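Local coordinates for N-acetylglucosamine-6-phosphate deacetylase (Thermotoga maritima, PDB 1O12), which probably catalyses the metal-dependent deacetylation of N-acetylglucosamine 6-phosphate, a step in amino-sugar metabolism, at residues D59-G64 with R206-P211; T89-T94 with V335-D340. All coordinates share one frame; numbering follows the deposited sequence.

Contact 1 (D59-G64 with R206-P211); sequences DPHIHG and RITHFP. With FE (Fe (III) ion), chain C.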
loop_
_atom_site.group_PDB
_atom_site.type_symbol
_atom_site.label_atom_id
_atom_site.label_comp_id
_atom_site.label_asym_id
_atom_site.label_seq_id
_atom_site.Cartn_x
_atom_site.Cartn_y
_atom_site.Cartn_z
ATOM N N ASP A 59 3.886 -24.436 7.455
ATOM C CA ASP A 59 3.363 -24.178 6.115
ATOM C C ASP A 59 1.878 -24.511 6.135
ATOM O O ASP A 59 1.495 -25.671 6.067
ATOM C CB ASP A 59 4.068 -25.031 5.050
ATOM C CG ASP A 59 3.812 -24.511 3.636
ATOM O OD1 ASP A 59 2.900 -23.676 3.496
ATOM O OD2 ASP A 59 4.496 -24.924 2.672
ATOM N N PRO A 60 1.022 -23.477 6.196
ATOM C CA PRO A 60 -0.424 -23.688 6.233
ATOM C C PRO A 60 -1.044 -23.814 4.866
ATOM O O PRO A 60 -2.261 -23.964 4.747
ATOM C CB PRO A 60 -0.913 -22.449 6.968
ATOM C CG PRO A 60 -0.004 -21.366 6.393
ATOM C CD PRO A 60 1.357 -22.042 6.377
ATOM N N HIS A 61 -0.209 -23.763 3.833
ATOM C CA HIS A 61 -0.717 -23.818 2.471
ATOM C C HIS A 61 0.225 -24.531 1.516
ATOM O O HIS A 61 1.087 -23.895 0.914
ATOM C CB HIS A 61 -0.968 -22.389 1.968
ATOM C CG HIS A 61 -1.838 -22.321 0.759
ATOM N ND1 HIS A 61 -2.427 -21.152 0.330
ATOM C CD2 HIS A 61 -2.225 -23.278 -0.120
ATOM C CE1 HIS A 61 -3.139 -21.388 -0.757
ATOM N NE2 HIS A 61 -3.034 -22.670 -1.050
ATOM N N ILE A 62 0.060 -25.846 1.385
ATOM C CA ILE A 62 0.866 -26.660 0.472
ATOM C C ILE A 62 0.007 -27.836 -0.020
ATOM O O ILE A 62 -0.548 -28.578 0.788
ATOM C CB ILE A 62 2.173 -27.200 1.159
ATOM C CG1 ILE A 62 2.852 -28.247 0.266
ATOM C CG2 ILE A 62 1.870 -27.782 2.514
ATOM C CD1 ILE A 62 4.190 -28.753 0.817
ATOM N N HIS A 63 -0.073 -28.007 -1.340
ATOM C CA HIS A 63 -0.868 -29.069 -1.968
ATOM C C HIS A 63 -0.156 -30.422 -2.026
ATOM O O HIS A 63 -0.735 -31.461 -1.741
ATOM C CB HIS A 63 -1.239 -28.636 -3.398
ATOM C CG HIS A 63 -1.915 -27.306 -3.458
ATOM N ND1 HIS A 63 -3.252 -27.145 -3.178
ATOM C CD2 HIS A 63 -1.418 -26.058 -3.643
ATOM C CE1 HIS A 63 -3.551 -25.857 -3.182
ATOM N NE2 HIS A 63 -2.455 -25.175 -3.459
ATOM N N GLY A 64 1.115 -30.381 -2.416
ATOM C CA GLY A 64 1.902 -31.580 -2.559
ATOM C C GLY A 64 3.323 -31.137 -2.800
ATOM O O GLY A 64 3.593 -29.929 -2.859
ATOM N N ARG A 206 -7.717 -12.923 7.836
ATOM C CA ARG A 206 -6.649 -13.466 7.030
ATOM C C ARG A 206 -6.975 -13.461 5.515
ATOM O O ARG A 206 -8.127 -13.635 5.113
ATOM C CB ARG A 206 -6.388 -14.888 7.553
ATOM C CG ARG A 206 -5.177 -15.618 7.040
ATOM C CD ARG A 206 -5.223 -17.020 7.580
ATOM N NE ARG A 206 -4.008 -17.758 7.323
ATOM C CZ ARG A 206 -3.631 -18.239 6.139
ATOM N NH1 ARG A 206 -4.401 -18.057 5.076
ATOM N NH2 ARG A 206 -2.467 -18.909 6.036
ATOM N N ILE A 207 -5.958 -13.243 4.683
ATOM C CA ILE A 207 -6.126 -13.269 3.227
ATOM C C ILE A 207 -5.192 -14.333 2.572
ATOM O O ILE A 207 -3.982 -14.368 2.855
ATOM C CB ILE A 207 -5.878 -11.888 2.646
ATOM C CG1 ILE A 207 -6.986 -10.949 3.133
ATOM C CG2 ILE A 207 -5.840 -11.963 1.107
ATOM C CD1 ILE A 207 -6.882 -9.553 2.611
ATOM N N THR A 208 -5.777 -15.205 1.734
ATOM C CA THR A 208 -5.065 -16.312 1.071
ATOM C C THR A 208 -4.242 -15.828 -0.135
ATOM O O THR A 208 -4.740 -15.097 -0.998
ATOM C CB THR A 208 -6.096 -17.468 0.685
ATOM O OG1 THR A 208 -6.682 -17.973 1.884
ATOM C CG2 THR A 208 -5.430 -18.642 -0.047
ATOM N N HIS A 209 -2.994 -16.293 -0.180
ATOM C CA HIS A 209 -1.965 -15.871 -1.145
ATOM C C HIS A 209 -2.238 -14.522 -1.813
ATOM O O HIS A 209 -2.669 -14.434 -2.965
ATOM C CB HIS A 209 -1.610 -16.963 -2.180
ATOM C CG HIS A 209 -2.777 -17.534 -2.912
ATOM N ND1 HIS A 209 -3.840 -16.771 -3.332
ATOM C CD2 HIS A 209 -3.043 -18.802 -3.306
ATOM C CE1 HIS A 209 -4.718 -17.545 -3.947
ATOM N NE2 HIS A 209 -4.258 -18.783 -3.943
ATOM N N PHE A 210 -1.998 -13.477 -1.018
ATOM C CA PHE A 210 -2.157 -12.070 -1.390
ATOM C C PHE A 210 -1.022 -11.697 -2.347
ATOM O O PHE A 210 0.142 -12.012 -2.094
ATOM C CB PHE A 210 -2.059 -11.220 -0.115
ATOM C CG PHE A 210 -2.132 -9.730 -0.344
ATOM C CD1 PHE A 210 -3.334 -9.049 -0.176
ATOM C CD2 PHE A 210 -0.992 -9.007 -0.704
ATOM C CE1 PHE A 210 -3.409 -7.686 -0.357
ATOM C CE2 PHE A 210 -1.050 -7.638 -0.891
ATOM C CZ PHE A 210 -2.259 -6.969 -0.717
ATOM N N PRO A 211 -1.337 -10.992 -3.441
ATOM C CA PRO A 211 -2.669 -10.530 -3.831
ATOM C C PRO A 211 -3.212 -11.340 -5.002
ATOM O O PRO A 211 -4.122 -10.888 -5.700
ATOM C CB PRO A 211 -2.403 -9.110 -4.245
ATOM C CG PRO A 211 -1.149 -9.308 -5.049
ATOM C CD PRO A 211 -0.313 -10.269 -4.216
HETATM FE FE FE C . -5.348 -20.579 -4.920
#
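The rings of His61 and His209 meet inside the barrel, CE1 of His61 lying 3.6 Å from CD2 of His209. Their planes are inclined by only 26°, but the rings are slid so far apart that they barely overlap. The methyl CG2 of Thr208 packs against the same corner of the His61 ring, 3.6 Å from CE1, and also sits over the centre of the His209 face, so this methyl is shared by both imidazoles. With its ring swung opposite the backbone N (chi1 -164°), His61 brings CE1 to the methyl and to His209.

At the other end of the contact, the extended chain of Arg206 brings its guanidinium edge to Pro60, with NH2 3.5 Å from CG of the proline ring.

No hydrogen bond joins the two segments; their polar ends are tied elsewhere. His61 hydrogen-bonds to Glu237 through ND1 and to Glu127 through NE2, while Arg206 forms salt bridges with Glu237 and Glu336. Within 59-64, OD1 of Asp59 accepts from N of His61 at 3.1 Å, closing an Asx turn.

NE2 of His209 binds the iron at 2.3 Å, together with Glu127 and His188. His61 and His63 form the HxH sequence of the amidohydrolase superfamily, whose histidines bind metal in many relatives. Here His61 instead occupies a second-shell position, consistent with its helping to hold Glu127 and His209 in place.

Contact 2 (T89-T94 with V335-D340); sequences TFLATT and VELGLD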
loop_
_atom_site.group_PDB
_atom_site.type_symbol
_atom_site.label_atom_id
_atom_site.label_comp_id
_atom_site.label_asym_id
_atom_site.label_seq_id
_atom_site.Cartn_x
_atom_site.Cartn_y
_atom_site.Cartn_z
ATOM N N THR A 89 5.148 -28.286 11.125
ATOM C CA THR A 89 3.699 -28.232 11.208
ATOM C C THR A 89 3.221 -27.791 9.836
ATOM O O THR A 89 3.700 -26.794 9.288
ATOM C CB THR A 89 3.149 -27.207 12.230
ATOM O OG1 THR A 89 3.615 -27.514 13.544
ATOM C CG2 THR A 89 1.619 -27.262 12.250
ATOM N N PHE A 90 2.294 -28.547 9.265
ATOM C CA PHE A 90 1.747 -28.183 7.974
ATOM C C PHE A 90 0.280 -28.584 7.845
ATOM O O PHE A 90 -0.275 -29.349 8.653
ATOM C CB PHE A 90 2.591 -28.765 6.841
ATOM C CG PHE A 90 2.330 -30.231 6.538
ATOM C CD1 PHE A 90 1.554 -30.602 5.423
ATOM C CD2 PHE A 90 2.937 -31.226 7.281
ATOM C CE1 PHE A 90 1.412 -31.956 5.061
ATOM C CE2 PHE A 90 2.803 -32.552 6.933
ATOM C CZ PHE A 90 2.039 -32.923 5.817
ATOM N N LEU A 91 -0.341 -28.005 6.830
ATOM C CA LEU A 91 -1.735 -28.219 6.512
ATOM C C LEU A 91 -1.776 -28.658 5.052
ATOM O O LEU A 91 -1.443 -27.879 4.141
ATOM C CB LEU A 91 -2.496 -26.898 6.703
ATOM C CG LEU A 91 -3.571 -26.669 7.769
ATOM C CD1 LEU A 91 -3.248 -27.396 9.056
ATOM C CD2 LEU A 91 -3.727 -25.153 7.976
ATOM N N ALA A 92 -2.149 -29.921 4.853
ATOM C CA ALA A 92 -2.300 -30.515 3.527
ATOM C C ALA A 92 -3.490 -29.761 2.950
ATOM O O ALA A 92 -4.582 -29.824 3.467
ATOM C CB ALA A 92 -2.601 -31.995 3.659
ATOM N N THR A 93 -3.258 -29.034 1.876
ATOM C CA THR A 93 -4.267 -28.184 1.270
ATOM C C THR A 93 -4.923 -28.792 0.059
ATOM O O THR A 93 -4.262 -29.347 -0.810
ATOM C CB THR A 93 -3.618 -26.826 0.891
ATOM O OG1 THR A 93 -2.784 -26.405 1.981
ATOM C CG2 THR A 93 -4.675 -25.750 0.615
ATOM N N THR A 94 -6.235 -28.671 -0.004
ATOM C CA THR A 94 -6.986 -29.215 -1.122
ATOM C C THR A 94 -7.239 -28.134 -2.157
ATOM O O THR A 94 -6.854 -26.975 -1.983
ATOM C CB THR A 94 -8.348 -29.707 -0.642
ATOM O OG1 THR A 94 -9.058 -28.608 -0.044
ATOM C CG2 THR A 94 -8.184 -30.813 0.399
ATOM N N VAL A 335 -0.003 -18.220 15.771
ATOM C CA VAL A 335 -0.960 -17.356 16.443
ATOM C C VAL A 335 -2.316 -17.508 15.793
ATOM O O VAL A 335 -3.333 -17.530 16.471
ATOM C CB VAL A 335 -0.529 -15.849 16.403
ATOM C CG1 VAL A 335 -1.704 -14.948 16.823
ATOM C CG2 VAL A 335 0.663 -15.617 17.339
ATOM N N GLU A 336 -2.347 -17.648 14.479
ATOM C CA GLU A 336 -3.638 -17.772 13.818
ATOM C C GLU A 336 -4.339 -19.066 14.170
ATOM O O GLU A 336 -5.542 -19.098 14.422
ATOM C CB GLU A 336 -3.487 -17.697 12.300
ATOM C CG GLU A 336 -2.910 -16.418 11.815
ATOM C CD GLU A 336 -3.075 -16.242 10.323
ATOM O OE1 GLU A 336 -2.653 -17.134 9.527
ATOM O OE2 GLU A 336 -3.638 -15.188 9.950
ATOM N N LEU A 337 -3.559 -20.136 14.173
ATOM C CA LEU A 337 -4.053 -21.467 14.427
ATOM C C LEU A 337 -4.230 -21.842 15.889
ATOM O O LEU A 337 -4.568 -22.986 16.195
ATOM C CB LEU A 337 -3.102 -22.444 13.756
ATOM C CG LEU A 337 -3.186 -22.358 12.246
ATOM C CD1 LEU A 337 -1.945 -22.985 11.610
ATOM C CD2 LEU A 337 -4.482 -23.029 11.789
ATOM N N GLY A 338 -3.994 -20.890 16.787
ATOM C CA GLY A 338 -4.131 -21.168 18.200
ATOM C C GLY A 338 -3.084 -22.152 18.716
ATOM O O GLY A 338 -3.381 -22.948 19.615
ATOM N N LEU A 339 -1.868 -22.126 18.163
ATOM C CA LEU A 339 -0.810 -23.034 18.624
ATOM C C LEU A 339 0.080 -22.280 19.637
ATOM O O LEU A 339 1.227 -21.914 19.363
ATOM C CB LEU A 339 -0.002 -23.526 17.421
ATOM C CG LEU A 339 -0.858 -24.227 16.344
ATOM C CD1 LEU A 339 0.038 -24.789 15.281
ATOM C CD2 LEU A 339 -1.700 -25.363 16.963
ATOM N N ASP A 340 -0.490 -22.061 20.819
ATOM C CA ASP A 340 0.153 -21.334 21.895
ATOM C C ASP A 340 1.496 -21.826 22.410
ATOM O O ASP A 340 2.216 -21.071 23.064
ATOM C CB ASP A 340 -0.833 -21.208 23.048
ATOM C CG ASP A 340 -2.191 -20.658 22.589
ATOM O OD1 ASP A 340 -2.223 -19.841 21.619
ATOM O OD2 ASP A 340 -3.224 -21.038 23.201
#
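Strand 87-93 passes the loop that leaves helix 322-336 with its backbone well separated from it, the CA atoms of Thr89 and Leu339 being 10.1 Å apart and those of Leu91 and Leu337 10.7 Å. Only side chains meet, and Thr89, Leu91, Leu337 and Leu339 all point toward the opposite segment.

Methyl meets methyl in both pairs. CG2 of Thr89 approaches CD1 of Leu339 at 4.2 Å; CD1 is anti to CA along the leucine chain (chi2 -174°), which gives this branch its reach. Two residues farther along the strand, CD2 of Leu91 lies 4.4 Å from CD2 of Leu337, and Met161 of strand 159-164 packs against both of these leucines. Leu91 also touches Pro60 and Leu122. Phe90, between Thr89 and Leu91, points away from the helix end and packs on helix 75-83 instead.

The loop gets its shape from a Schellman motif: Gly338, with positive phi, ends the helix, and its N bonds only weakly back to O of Val335. The turn places Leu337 and Leu339 facing the strand. Farther along the strand, OG1 of Thr93 donates to O of Leu91 at 2.9 Å.

With no polar bond between the segments, the contact is purely apolar and loosely spaced. It joins inward-facing residues of a barrel strand to the helix end, consistent with the leucines covering the interior at the end remote from the iron.

How the contacts relate
The centres of the two contacts lie 11 Å apart, within the amidohydrolase domain of TIM-barrel type. Along the chain their segments alternate: 59-64, 89-94, 206-211, then 335-340. Neighbouring barrel strands link them, since strand 52-59 runs parallel to strand 87-93, and Asp59 shares backbone hydrogen bonds with Thr89 and Leu91. Ile62 O and Thr93 N, 3.0 Å apart, probably add another. The Arg206-Glu336 salt bridge, 2.7 Å from NE to OE1, ties the two later segments together. Contact 1 lies beside the iron, which His209 binds, whereas contact 2 lies deeper in the barrel, with the side chain of Leu91 about 14 Å from the metal; the salt bridge joins these two levels.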